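Local coordinates for protein beta-lactamase Mb2281c (PDB 3I7J) that probably acts as a serine-dependent hydrolase of the beta-lactamase and penicillin-binding protein superfamily, at residues 186-189 / 193-196; 197-202 / 206-211. All coordinates share one frame; numbering follows the deposited sequence.

Overall arrangement
Beyond helix 171-177 the chain enters contact 1, in which 186-189 turns back on 193-196 and closes a three-residue loop to make a small antiparallel hairpin. Contact 2 follows in series: 197-202 continues directly from the hairpin, passes through another three residues and returns as 206-211. The two loops thus neither nest nor cross. Their centres are 9 Å apart and they touch, with D186 against P197 and Q195 against K210. Contact 1 is a partly buried projection, its centre about 17 Å from the centre of the chain. Contact 2 lies deeper and joins the loop that follows the hairpin to edge strand 205-206 of the six-stranded sheet and the loop after it.

Contact 1 of 2, residues 186-189 / 193-196; sequences DGVL and GVQR
G187 O is approached by two donors from the opposite strand: Q195 N forms a short hydrogen bond at 2.6 Å, and V194 CA adds a CA-H...O contact at 3.5 Å. The amide comes in tilted 33° from the carbonyl plane, whereas the return bond of this antiparallel hydrogen-bonded pair, from G187 N to Q195 O (3.1 Å), lies in the carbonyl plane. The short strands 187-189 and 193-195 form a strongly twisted beta hairpin, their directions 124° apart. At the non-hydrogen-bonded pair the backbones come close, V188 CA to V194 CA being 3.8 Å. Their side chains share one face, where V188 CG1 meets V194 CG2 at 3.4 Å, tighter than normal carbon contact. The other branch of V194, CG1, stands anti to the backbone N and lies over the centre of one face of the R196 guanidinium, 3.8 Å above its plane. On the other face, L189 CB packs on Q195 CG, and the leucine continues inward to touch W200 and H213. Beyond the strands, R196 NH1 forms a salt bridge with D186 OD2 at 2.7 Å. The carboxylate oxygen lies in the guanidinium plane, but is met on its anti side, with the two planes turned 53° apart. The R196 side chain crosses that of D186 at about a right angle. The edge bond and the methyl over one face would limit how the guanidinium can turn, and the ion pair probably stabilises the open end of the hairpin.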
loop_
_atom_site.group_PDB
_atom_site.type_symbol
_atom_site.label_atom_id
_atom_site.label_comp_id
_atom_site.label_asym_id
_atom_site.label_seq_id
_atom_site.Cartn_x
_atom_site.Cartn_y
_atom_site.Cartn_z
ATOM N N ASP A 186 -1.230 1.848 19.217
ATOM C CA ASP A 186 -2.640 2.040 18.890
ATOM C C ASP A 186 -2.807 3.296 18.060
ATOM O O ASP A 186 -1.919 4.144 18.017
ATOM C CB ASP A 186 -3.473 2.189 20.163
ATOM C CG ASP A 186 -3.753 0.866 20.838
ATOM O OD1 ASP A 186 -3.250 -0.176 20.368
ATOM O OD2 ASP A 186 -4.484 0.865 21.844
ATOM N N GLY A 187 -3.956 3.422 17.403
ATOM C CA GLY A 187 -4.187 4.601 16.597
ATOM C C GLY A 187 -5.344 4.480 15.634
ATOM O O GLY A 187 -5.951 3.422 15.492
ATOM N N VAL A 188 -5.651 5.572 14.957
ATOM C CA VAL A 188 -6.754 5.545 14.026
ATOM C C VAL A 188 -6.319 5.201 12.610
ATOM O O VAL A 188 -5.242 5.587 12.155
ATOM C CB VAL A 188 -7.497 6.896 14.010
ATOM C CG1 VAL A 188 -8.055 7.193 15.394
ATOM C CG2 VAL A 188 -6.560 8.001 13.571
ATOM N N LEU A 189 -7.155 4.426 11.937
ATOM C CA LEU A 189 -6.924 4.063 10.554
ATOM C C LEU A 189 -7.956 4.939 9.857
ATOM O O LEU A 189 -9.155 4.687 9.954
ATOM C CB LEU A 189 -7.234 2.590 10.313
ATOM C CG LEU A 189 -7.273 2.166 8.833
ATOM C CD1 LEU A 189 -5.907 2.371 8.184
ATOM C CD2 LEU A 189 -7.691 0.697 8.742
ATOM N N GLY A 193 -11.645 4.658 12.022
ATOM C CA GLY A 193 -11.481 5.005 13.426
ATOM C C GLY A 193 -10.333 4.347 14.166
ATOM O O GLY A 193 -9.483 3.682 13.565
ATOM N N VAL A 194 -10.310 4.550 15.481
ATOM C CA VAL A 194 -9.282 3.990 16.346
ATOM C C VAL A 194 -9.187 2.479 16.203
ATOM O O VAL A 194 -10.202 1.786 16.092
ATOM C CB VAL A 194 -9.559 4.293 17.844
ATOM C CG1 VAL A 194 -8.439 3.721 18.712
ATOM C CG2 VAL A 194 -9.681 5.789 18.061
ATOM N N GLN A 195 -7.957 1.973 16.202
ATOM C CA GLN A 195 -7.705 0.535 16.103
ATOM C C GLN A 195 -6.660 0.176 17.153
ATOM O O GLN A 195 -5.656 0.877 17.308
ATOM C CB GLN A 195 -7.208 0.169 14.697
ATOM C CG GLN A 195 -8.237 0.426 13.595
ATOM C CD GLN A 195 -9.431 -0.519 13.654
ATOM O OE1 GLN A 195 -10.540 -0.171 13.245
ATOM N NE2 GLN A 195 -9.204 -1.717 14.148
ATOM N N ARG A 196 -6.910 -0.904 17.886
ATOM C CA ARG A 196 -5.995 -1.349 18.941
ATOM C C ARG A 196 -5.610 -2.811 18.756
ATOM O O ARG A 196 -6.356 -3.704 19.136
ATOM C CB ARG A 196 -6.643 -1.188 20.314
ATOM C CG ARG A 196 -7.132 0.212 20.639
ATOM C CD ARG A 196 -7.849 0.231 21.989
ATOM N NE ARG A 196 -8.452 1.533 22.261
ATOM C CZ ARG A 196 -7.757 2.653 22.398
ATOM N NH1 ARG A 196 -6.435 2.624 22.296
ATOM N NH2 ARG A 196 -8.383 3.804 22.612
#

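Contact 2 of 2, residues 197-202 / 206-211; sequences PNDWGL and IRNSKS
The backbones of 197-202 and 206-211 are nearest at W200 and I206, with CA atoms 5.0 Å apart, and splay to 7.3 Å between the CA atoms of N198 and K210; one weak hydrogen bond, I206 N to D199 O at 3.4 Å, links the main chains. The polar bonds centre on K210, whose chain runs extended beyond CG and carries NZ inward. There NZ donates to N198 OD1 at 2.8 Å, tilted 29° from the plane of that carbonyl, and to D199 O at 3.0 Å. Weaker support comes from I206 O, while E205 supplies the salt-bridge partner, so the buried ammonium is held from both segments and the residue before the second. In the beta-lactamase fold, I206 ends edge strand 205-206 of the six-stranded antiparallel sheet, and W200, whose CB points away from the other segment, meets the rings of H78 and Y99; Y99 belongs to a probable SxxK active-site set. Beyond I206 the chain reverses, with K210 N bonded to R207 O at 3.1 Å. Apolar contact comes from I206: its CB faces D199 CB at 4.2 Å, and its fully extended outer branch (chi2 179°) lays CD1 against G201 CA, 3.9 Å away. P197, preceded by a cis peptide bond, crosses the side chain of N208 at about a right angle.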
loop_
_atom_site.group_PDB
_atom_site.type_symbol
_atom_site.label_atom_id
_atom_site.label_comp_id
_atom_site.label_asym_id
_atom_site.label_seq_id
_atom_site.Cartn_x
_atom_site.Cartn_y
_atom_site.Cartn_z
ATOM N N PRO A 197 -4.425 -3.076 18.187
ATOM C CA PRO A 197 -3.469 -2.067 17.727
ATOM C C PRO A 197 -3.680 -1.714 16.254
ATOM O O PRO A 197 -4.441 -2.382 15.552
ATOM C CB PRO A 197 -2.129 -2.754 17.960
ATOM C CG PRO A 197 -2.438 -4.170 17.543
ATOM C CD PRO A 197 -3.824 -4.424 18.139
ATOM N N ASN A 198 -3.009 -0.663 15.791
ATOM C CA ASN A 198 -3.115 -0.246 14.393
ATOM C C ASN A 198 -1.792 -0.627 13.733
ATOM O O ASN A 198 -0.968 0.220 13.426
ATOM C CB ASN A 198 -3.366 1.269 14.292
ATOM C CG ASN A 198 -3.755 1.701 12.884
ATOM O OD1 ASN A 198 -4.221 0.893 12.089
ATOM N ND2 ASN A 198 -3.578 2.975 12.580
ATOM N N ASP A 199 -1.609 -1.925 13.523
ATOM C CA ASP A 199 -0.386 -2.475 12.938
ATOM C C ASP A 199 -0.037 -1.994 11.543
ATOM O O ASP A 199 -0.899 -1.859 10.670
ATOM C CB ASP A 199 -0.467 -3.996 12.917
ATOM C CG ASP A 199 -0.367 -4.603 14.299
ATOM O OD1 ASP A 199 -0.157 -3.837 15.271
ATOM O OD2 ASP A 199 -0.492 -5.843 14.400
ATOM N N TRP A 200 1.250 -1.756 11.337
ATOM C CA TRP A 200 1.745 -1.320 10.047
ATOM C C TRP A 200 3.095 -1.989 9.792
ATOM O O TRP A 200 3.851 -2.267 10.727
ATOM C CB TRP A 200 1.881 0.208 10.031
ATOM C CG TRP A 200 1.372 0.852 8.768
ATOM C CD1 TRP A 200 2.021 0.937 7.571
ATOM C CD2 TRP A 200 0.084 1.456 8.570
ATOM N NE1 TRP A 200 1.220 1.554 6.637
ATOM C CE2 TRP A 200 0.025 1.883 7.223
ATOM C CE3 TRP A 200 -1.027 1.678 9.400
ATOM C CZ2 TRP A 200 -1.104 2.518 6.684
ATOM C CZ3 TRP A 200 -2.150 2.311 8.861
ATOM C CH2 TRP A 200 -2.177 2.721 7.514
ATOM N N GLY A 201 3.383 -2.260 8.526
ATOM C CA GLY A 201 4.647 -2.877 8.167
ATOM C C GLY A 201 5.562 -1.780 7.666
ATOM O O GLY A 201 5.497 -0.657 8.168
ATOM N N LEU A 202 6.410 -2.086 6.687
ATOM C CA LEU A 202 7.311 -1.079 6.135
ATOM C C LEU A 202 6.666 -0.394 4.938
ATOM O O LEU A 202 7.099 -0.575 3.799
ATOM C CB LEU A 202 8.642 -1.711 5.707
ATOM C CG LEU A 202 9.582 -2.224 6.801
ATOM C CD1 LEU A 202 10.792 -2.895 6.151
ATOM C CD2 LEU A 202 10.025 -1.071 7.678
ATOM N N ILE A 206 -0.975 -3.460 7.701
ATOM C CA ILE A 206 -1.177 -4.861 8.064
ATOM C C ILE A 206 -2.538 -4.921 8.760
ATOM O O ILE A 206 -2.811 -4.158 9.684
ATOM C CB ILE A 206 -0.074 -5.377 9.011
ATOM C CG1 ILE A 206 1.249 -5.496 8.248
ATOM C CG2 ILE A 206 -0.450 -6.739 9.569
ATOM C CD1 ILE A 206 2.422 -5.982 9.126
ATOM N N ARG A 207 -3.386 -5.827 8.292
ATOM C CA ARG A 207 -4.738 -5.991 8.808
ATOM C C ARG A 207 -4.831 -6.396 10.264
ATOM O O ARG A 207 -5.553 -5.779 11.061
ATOM C CB ARG A 207 -5.479 -7.034 7.974
ATOM C CG ARG A 207 -6.894 -7.349 8.439
ATOM C CD ARG A 207 -7.456 -8.505 7.630
ATOM N NE ARG A 207 -8.857 -8.804 7.933
ATOM C CZ ARG A 207 -9.278 -9.389 9.050
ATOM N NH1 ARG A 207 -8.413 -9.744 9.991
ATOM N NH2 ARG A 207 -10.568 -9.629 9.221
ATOM N N ASN A 208 -4.098 -7.448 10.603
ATOM C CA ASN A 208 -4.120 -7.989 11.948
ATOM C C ASN A 208 -5.578 -8.383 12.148
ATOM O O ASN A 208 -6.119 -9.154 11.358
ATOM C CB ASN A 208 -3.703 -6.928 12.961
ATOM C CG ASN A 208 -3.540 -7.491 14.348
ATOM O OD1 ASN A 208 -2.692 -8.345 14.586
ATOM N ND2 ASN A 208 -4.362 -7.022 15.276
ATOM N N SER A 209 -6.224 -7.848 13.177
ATOM C CA SER A 209 -7.630 -8.164 13.416
ATOM C C SER A 209 -8.460 -6.893 13.601
ATOM O O SER A 209 -9.395 -6.862 14.398
ATOM C CB SER A 209 -7.766 -9.079 14.643
ATOM O OG SER A 209 -7.170 -8.487 15.787
ATOM N N LYS A 210 -8.106 -5.851 12.852
ATOM C CA LYS A 210 -8.794 -4.565 12.903
ATOM C C LYS A 210 -10.259 -4.722 12.528
ATOM O O LYS A 210 -10.624 -5.561 11.698
ATOM C CB LYS A 210 -8.129 -3.568 11.949
ATOM C CG LYS A 210 -6.725 -3.166 12.359
ATOM C CD LYS A 210 -6.038 -2.338 11.282
ATOM C CE LYS A 210 -4.534 -2.246 11.543
ATOM N NZ LYS A 210 -3.846 -1.429 10.505
ATOM N N SER A 211 -11.096 -3.896 13.137
ATOM C CA SER A 211 -12.524 -3.961 12.890
ATOM C C SER A 211 -13.183 -2.677 13.358
ATOM O O SER A 211 -12.951 -2.231 14.475
ATOM C CB SER A 211 -13.123 -5.151 13.646
ATOM O OG SER A 211 -14.522 -5.237 13.452
#